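Long-range contacts in glucuronan lyase A (Trichoderma reesei, PDB 2ZZJ), which probably cleaves beta-1,4-linked glucuronan from within the chain by a lyase reaction, and binds a calcium ion: residues F72-S77 with R217-D222; S28-K33 with G149-V154. All coordinates share one frame; numbering follows the deposited sequence.

Interaction 1 of 2, residues F72-S77 with R217-D222. With CA (calcium ion), chain B.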
# COMPACT_ATOMS: atom_id res chain seq x y z
N PHE A 72 -2.62 6.07 -7.16
CA PHE A 72 -2.53 4.85 -7.98
C PHE A 72 -3.90 4.37 -8.33
O PHE A 72 -4.90 4.72 -7.65
CB PHE A 72 -1.74 3.73 -7.31
CG PHE A 72 -2.32 3.27 -5.99
CD1 PHE A 72 -3.08 2.10 -5.93
CD2 PHE A 72 -2.09 4.00 -4.82
CE1 PHE A 72 -3.62 1.65 -4.69
CE2 PHE A 72 -2.63 3.57 -3.59
CZ PHE A 72 -3.39 2.40 -3.53
N ALA A 73 -3.97 3.60 -9.42
CA ALA A 73 -5.22 2.92 -9.72
C ALA A 73 -5.05 1.44 -9.40
O ALA A 73 -3.97 0.89 -9.60
CB ALA A 73 -5.59 3.12 -11.19
N PHE A 74 -6.10 0.81 -8.93
CA PHE A 74 -6.08 -0.66 -8.70
C PHE A 74 -7.43 -1.28 -9.03
O PHE A 74 -8.45 -0.59 -9.07
CB PHE A 74 -5.65 -1.02 -7.27
CG PHE A 74 -6.75 -0.88 -6.25
CD1 PHE A 74 -7.53 -1.97 -5.90
CD2 PHE A 74 -7.05 0.39 -5.70
CE1 PHE A 74 -8.60 -1.84 -4.95
CE2 PHE A 74 -8.13 0.54 -4.76
CZ PHE A 74 -8.88 -0.58 -4.40
N ARG A 75 -7.42 -2.60 -9.23
CA ARG A 75 -8.59 -3.32 -9.66
C ARG A 75 -8.51 -4.72 -9.08
O ARG A 75 -7.51 -5.42 -9.25
CB ARG A 75 -8.60 -3.40 -11.18
CG ARG A 75 -9.81 -4.16 -11.75
CD ARG A 75 -9.58 -4.37 -13.23
NE ARG A 75 -10.73 -4.98 -13.89
CZ ARG A 75 -10.93 -6.29 -13.98
NH1 ARG A 75 -10.08 -7.13 -13.43
NH2 ARG A 75 -11.99 -6.76 -14.63
N LEU A 76 -9.57 -5.14 -8.37
CA LEU A 76 -9.66 -6.53 -7.96
C LEU A 76 -10.24 -7.35 -9.10
O LEU A 76 -11.03 -6.83 -9.91
CB LEU A 76 -10.59 -6.69 -6.78
CG LEU A 76 -10.34 -5.78 -5.56
CD1 LEU A 76 -11.39 -6.00 -4.46
CD2 LEU A 76 -8.93 -6.02 -5.01
N SER A 77 -9.90 -8.63 -9.15
CA SER A 77 -10.55 -9.53 -10.13
C SER A 77 -12.08 -9.42 -10.04
O SER A 77 -12.66 -9.20 -8.99
CB SER A 77 -10.15 -10.99 -9.91
OG SER A 77 -10.67 -11.40 -8.65
N ARG A 217 -5.29 -15.31 -6.00
CA ARG A 217 -5.80 -13.95 -5.86
C ARG A 217 -5.14 -13.05 -6.89
O ARG A 217 -3.94 -13.15 -7.09
CB ARG A 217 -5.52 -13.43 -4.46
CG ARG A 217 -6.30 -14.15 -3.33
CD ARG A 217 -7.72 -13.57 -3.26
NE ARG A 217 -8.60 -14.33 -2.36
CZ ARG A 217 -9.75 -13.87 -1.87
NH1 ARG A 217 -10.16 -12.63 -2.18
NH2 ARG A 217 -10.46 -14.64 -1.04
N GLN A 218 -5.91 -12.16 -7.52
CA GLN A 218 -5.38 -11.27 -8.58
C GLN A 218 -5.81 -9.82 -8.39
O GLN A 218 -6.99 -9.53 -8.17
CB GLN A 218 -5.85 -11.71 -9.96
CG GLN A 218 -5.72 -13.22 -10.25
CD GLN A 218 -6.36 -13.57 -11.53
OE1 GLN A 218 -7.49 -14.06 -11.57
NE2 GLN A 218 -5.66 -13.31 -12.61
N VAL A 219 -4.84 -8.91 -8.50
CA VAL A 219 -5.09 -7.46 -8.39
C VAL A 219 -4.24 -6.78 -9.48
O VAL A 219 -3.06 -7.17 -9.66
CB VAL A 219 -4.71 -6.90 -7.00
CG1 VAL A 219 -5.04 -5.34 -6.97
CG2 VAL A 219 -5.46 -7.65 -5.87
N TRP A 220 -4.82 -5.84 -10.21
CA TRP A 220 -4.13 -5.08 -11.25
C TRP A 220 -3.82 -3.67 -10.73
O TRP A 220 -4.55 -3.17 -9.85
CB TRP A 220 -4.99 -4.97 -12.50
CG TRP A 220 -5.17 -6.25 -13.25
CD1 TRP A 220 -4.58 -6.60 -14.45
CD2 TRP A 220 -5.96 -7.36 -12.87
NE1 TRP A 220 -4.99 -7.87 -14.85
CE2 TRP A 220 -5.83 -8.35 -13.88
CE3 TRP A 220 -6.77 -7.63 -11.76
CZ2 TRP A 220 -6.48 -9.58 -13.80
CZ3 TRP A 220 -7.44 -8.86 -11.71
CH2 TRP A 220 -7.28 -9.81 -12.71
N TYR A 221 -2.76 -3.05 -11.26
CA TYR A 221 -2.37 -1.70 -10.88
C TYR A 221 -2.01 -0.90 -12.11
O TYR A 221 -1.55 -1.47 -13.12
CB TYR A 221 -1.13 -1.74 -9.98
CG TYR A 221 -1.38 -2.31 -8.62
CD1 TYR A 221 -1.67 -1.46 -7.54
CD2 TYR A 221 -1.36 -3.68 -8.41
CE1 TYR A 221 -1.91 -2.00 -6.24
CE2 TYR A 221 -1.62 -4.23 -7.12
CZ TYR A 221 -1.87 -3.38 -6.06
OH TYR A 221 -2.06 -3.95 -4.83
N ASP A 222 -2.13 0.40 -12.00
CA ASP A 222 -1.73 1.29 -13.09
C ASP A 222 -1.58 2.71 -12.58
O ASP A 222 -2.08 3.04 -11.50
CB ASP A 222 -2.82 1.23 -14.17
CG ASP A 222 -2.31 1.66 -15.56
OD1 ASP A 222 -1.14 2.10 -15.70
OD2 ASP A 222 -3.13 1.55 -16.49
CA CA B . -1.24 2.25 -18.14
O HOH W 1 -8.84 -12.83 -7.03
O HOH W 2 0.21 2.32 -20.16
O HOH W 3 -1.12 4.63 -17.84
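Q218 meets S77 where the antiparallel pairing runs out: S77 N gives its hydrogen to Q218 O over 3.2 Å. A water bridges the same pair, donating to S77 OG and accepting from Q218 N, while that hydroxyl also bonds to D79. V219 points to the side of the sheet that carries F74 and L76. With CG1 anti to the backbone N (chi1 -179°), it sets CG1 at the edge of the F74 ring and lays CG2 alongside L76, 3.9 Å from L76 CD2. W220 lies on the other side with R75, and W220 N donates to R75 O at 2.9 Å. The extended R75 chain runs beside the indole and brings NH1 over one face near the rim, 3.6 Å from W220 CZ3. The guanidinium stands at 89° to the ring, and with R75 CZ 5.0 Å from the centroid of the W220 six-membered ring the cation-pi attraction is weak at most; NH1 also bonds a citrate, probably from the crystallisation liquor. Y221 pairs with F74 without backbone hydrogen bonds: its CE1 lies 4.0 Å from F74 CB, F72 CD1 comes to the ring edge, and the hydroxyl bonds to I89. D222 exchanges backbone bonds with A73, and its carboxylate grips calcium with both oxygens, OD1 at 2.4 Å and OD2 at 2.6 Å from the ion, in a site completed by D7, K33, S36 and waters. Within this jelly-roll sheet, strand 66-76 lies between 152-160 and 216-227, which in turn pairs with 37-43; F72, F74 and Y221 face strand 86-95 of the other sheet.

Interaction 2 of 2, residues S28-K33 with G149-V154. With CA (calcium ion), chain B.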
# COMPACT_ATOMS: atom_id res chain seq x y z
N SER A 28 -1.85 -6.17 -21.30
CA SER A 28 -2.46 -5.18 -22.16
C SER A 28 -3.98 -5.33 -22.29
O SER A 28 -4.64 -4.50 -22.95
CB SER A 28 -1.77 -5.18 -23.55
OG SER A 28 -1.62 -6.52 -24.03
N ASN A 29 -4.54 -6.36 -21.66
CA ASN A 29 -5.99 -6.63 -21.74
C ASN A 29 -6.85 -6.02 -20.65
O ASN A 29 -8.04 -5.83 -20.84
CB ASN A 29 -6.28 -8.13 -21.83
CG ASN A 29 -5.78 -8.91 -20.61
OD1 ASN A 29 -4.83 -8.50 -19.93
ND2 ASN A 29 -6.41 -10.07 -20.35
N VAL A 30 -6.24 -5.74 -19.49
CA VAL A 30 -6.96 -5.15 -18.36
C VAL A 30 -6.09 -3.96 -17.98
O VAL A 30 -5.03 -4.13 -17.39
CB VAL A 30 -7.07 -6.15 -17.18
CG1 VAL A 30 -7.77 -5.49 -15.98
CG2 VAL A 30 -7.82 -7.45 -17.61
N VAL A 31 -6.52 -2.78 -18.39
CA VAL A 31 -5.68 -1.58 -18.35
C VAL A 31 -6.52 -0.39 -17.92
O VAL A 31 -7.66 -0.25 -18.35
CB VAL A 31 -5.02 -1.31 -19.74
CG1 VAL A 31 -4.43 0.08 -19.81
CG2 VAL A 31 -3.96 -2.36 -20.03
N PHE A 32 -5.98 0.49 -17.06
CA PHE A 32 -6.70 1.68 -16.69
C PHE A 32 -6.52 2.83 -17.72
O PHE A 32 -7.49 3.48 -18.11
CB PHE A 32 -6.33 2.15 -15.27
CG PHE A 32 -6.98 3.44 -14.87
CD1 PHE A 32 -8.37 3.52 -14.71
CD2 PHE A 32 -6.20 4.59 -14.68
CE1 PHE A 32 -9.00 4.72 -14.36
CE2 PHE A 32 -6.82 5.82 -14.32
CZ PHE A 32 -8.23 5.88 -14.17
N LYS A 33 -5.29 3.07 -18.14
CA LYS A 33 -4.98 4.16 -19.07
C LYS A 33 -3.86 3.67 -19.97
O LYS A 33 -3.01 2.88 -19.52
CB LYS A 33 -4.55 5.42 -18.29
CG LYS A 33 -4.46 6.69 -19.10
CD LYS A 33 -3.92 7.90 -18.29
CE LYS A 33 -4.81 8.26 -17.08
NZ LYS A 33 -4.39 9.52 -16.31
N GLY A 149 -13.82 -6.08 -9.95
CA GLY A 149 -13.85 -6.00 -11.41
C GLY A 149 -13.94 -4.61 -12.00
O GLY A 149 -14.20 -4.48 -13.21
N ALA A 150 -13.64 -3.59 -11.19
CA ALA A 150 -13.66 -2.20 -11.61
C ALA A 150 -12.39 -1.47 -11.17
O ALA A 150 -11.95 -1.65 -10.03
CB ALA A 150 -14.88 -1.50 -10.99
N TRP A 151 -11.85 -0.61 -12.03
CA TRP A 151 -10.69 0.23 -11.65
C TRP A 151 -11.10 1.27 -10.62
O TRP A 151 -12.05 2.07 -10.84
CB TRP A 151 -10.09 0.94 -12.86
CG TRP A 151 -9.29 0.02 -13.72
CD1 TRP A 151 -9.67 -0.60 -14.88
CD2 TRP A 151 -7.96 -0.41 -13.44
NE1 TRP A 151 -8.64 -1.38 -15.36
CE2 TRP A 151 -7.58 -1.28 -14.49
CE3 TRP A 151 -7.06 -0.16 -12.40
CZ2 TRP A 151 -6.32 -1.88 -14.53
CZ3 TRP A 151 -5.82 -0.75 -12.44
CH2 TRP A 151 -5.45 -1.61 -13.50
N HIS A 152 -10.39 1.28 -9.50
CA HIS A 152 -10.54 2.31 -8.47
C HIS A 152 -9.29 3.17 -8.39
O HIS A 152 -8.24 2.73 -8.78
CB HIS A 152 -10.79 1.65 -7.12
CG HIS A 152 -12.05 0.83 -7.11
ND1 HIS A 152 -13.30 1.40 -7.28
CD2 HIS A 152 -12.24 -0.50 -6.97
CE1 HIS A 152 -14.21 0.44 -7.24
NE2 HIS A 152 -13.60 -0.72 -7.03
N ARG A 153 -9.45 4.41 -7.93
CA ARG A 153 -8.40 5.38 -7.97
C ARG A 153 -8.25 5.97 -6.60
O ARG A 153 -9.22 6.51 -6.03
CB ARG A 153 -8.73 6.51 -8.99
CG ARG A 153 -8.83 6.03 -10.47
CD ARG A 153 -10.24 5.51 -10.85
NE ARG A 153 -11.29 6.53 -10.71
CZ ARG A 153 -12.59 6.23 -10.55
NH1 ARG A 153 -12.99 4.95 -10.49
NH2 ARG A 153 -13.48 7.21 -10.43
N VAL A 154 -7.02 5.91 -6.08
CA VAL A 154 -6.72 6.27 -4.70
C VAL A 154 -5.73 7.42 -4.75
O VAL A 154 -4.75 7.37 -5.52
CB VAL A 154 -6.08 5.09 -3.90
CG1 VAL A 154 -5.63 5.55 -2.50
CG2 VAL A 154 -7.05 3.90 -3.78
CA CA B . -1.24 2.25 -18.14
O HOH W 4 -9.80 -2.84 -17.63
O HOH W 2 0.21 2.32 -20.16
O HOH W 3 -1.12 4.63 -17.84
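F32, its CG anti to the backbone N (chi1 176°), and W151, its CG anti to the carbonyl carbon (chi1 -76°), swing toward each other where the 28-33 loop meets the segment leading into strand 152-160 of the beta-jelly roll. This is a CH-pi contact: F32 CB sits over the middle of the indole, 3.7 Å from the centroid of its six-membered ring. Beyond CB the phenyl ring turns off at 50° to the indole, and its CD1 reaches 3.6 Å from W151 CB. V30 O lies at the indole's edge, and a water accepts from W151 NE1 at 2.9 Å and more weakly from V31 N. At W151, an alanine in its place would probably cost F32 CB the face it rests on and that water its donor, opening a gap beside R75 and W220. The far end of F32 meets R153: R153 CG lies 3.8 Å from F32 CZ, and the bends at chi2 and chi3 keep CD beside the ring and turn the guanidinium nearly parallel to it. NE is salt-bridged to D236, and NH1 reaches W151 O at 3.0 Å. Next to F32, K33 O binds the calcium ion at 2.3 Å.

Overall arrangement
Interaction 1 is a buried pairing of neighbouring sheet strands, carried by regular backbone hydrogen bonds and aromatic and aliphatic packing; interaction 2, near the surface, joins a loop to the segment leading into a strand, mainly through the packing of F32 on W151, partly CH-pi, and on the aliphatic part of R153. The two adjoin across strand 66-76, where F74 O lies 2.7 Å from H152 N, a probable hydrogen bond. R75 of the first packs its CD against V30 CG1 of the second. Both reach the calcium site, interaction 1 through a carboxylate and interaction 2 through a backbone carbonyl, and two metal-bound waters are common to them.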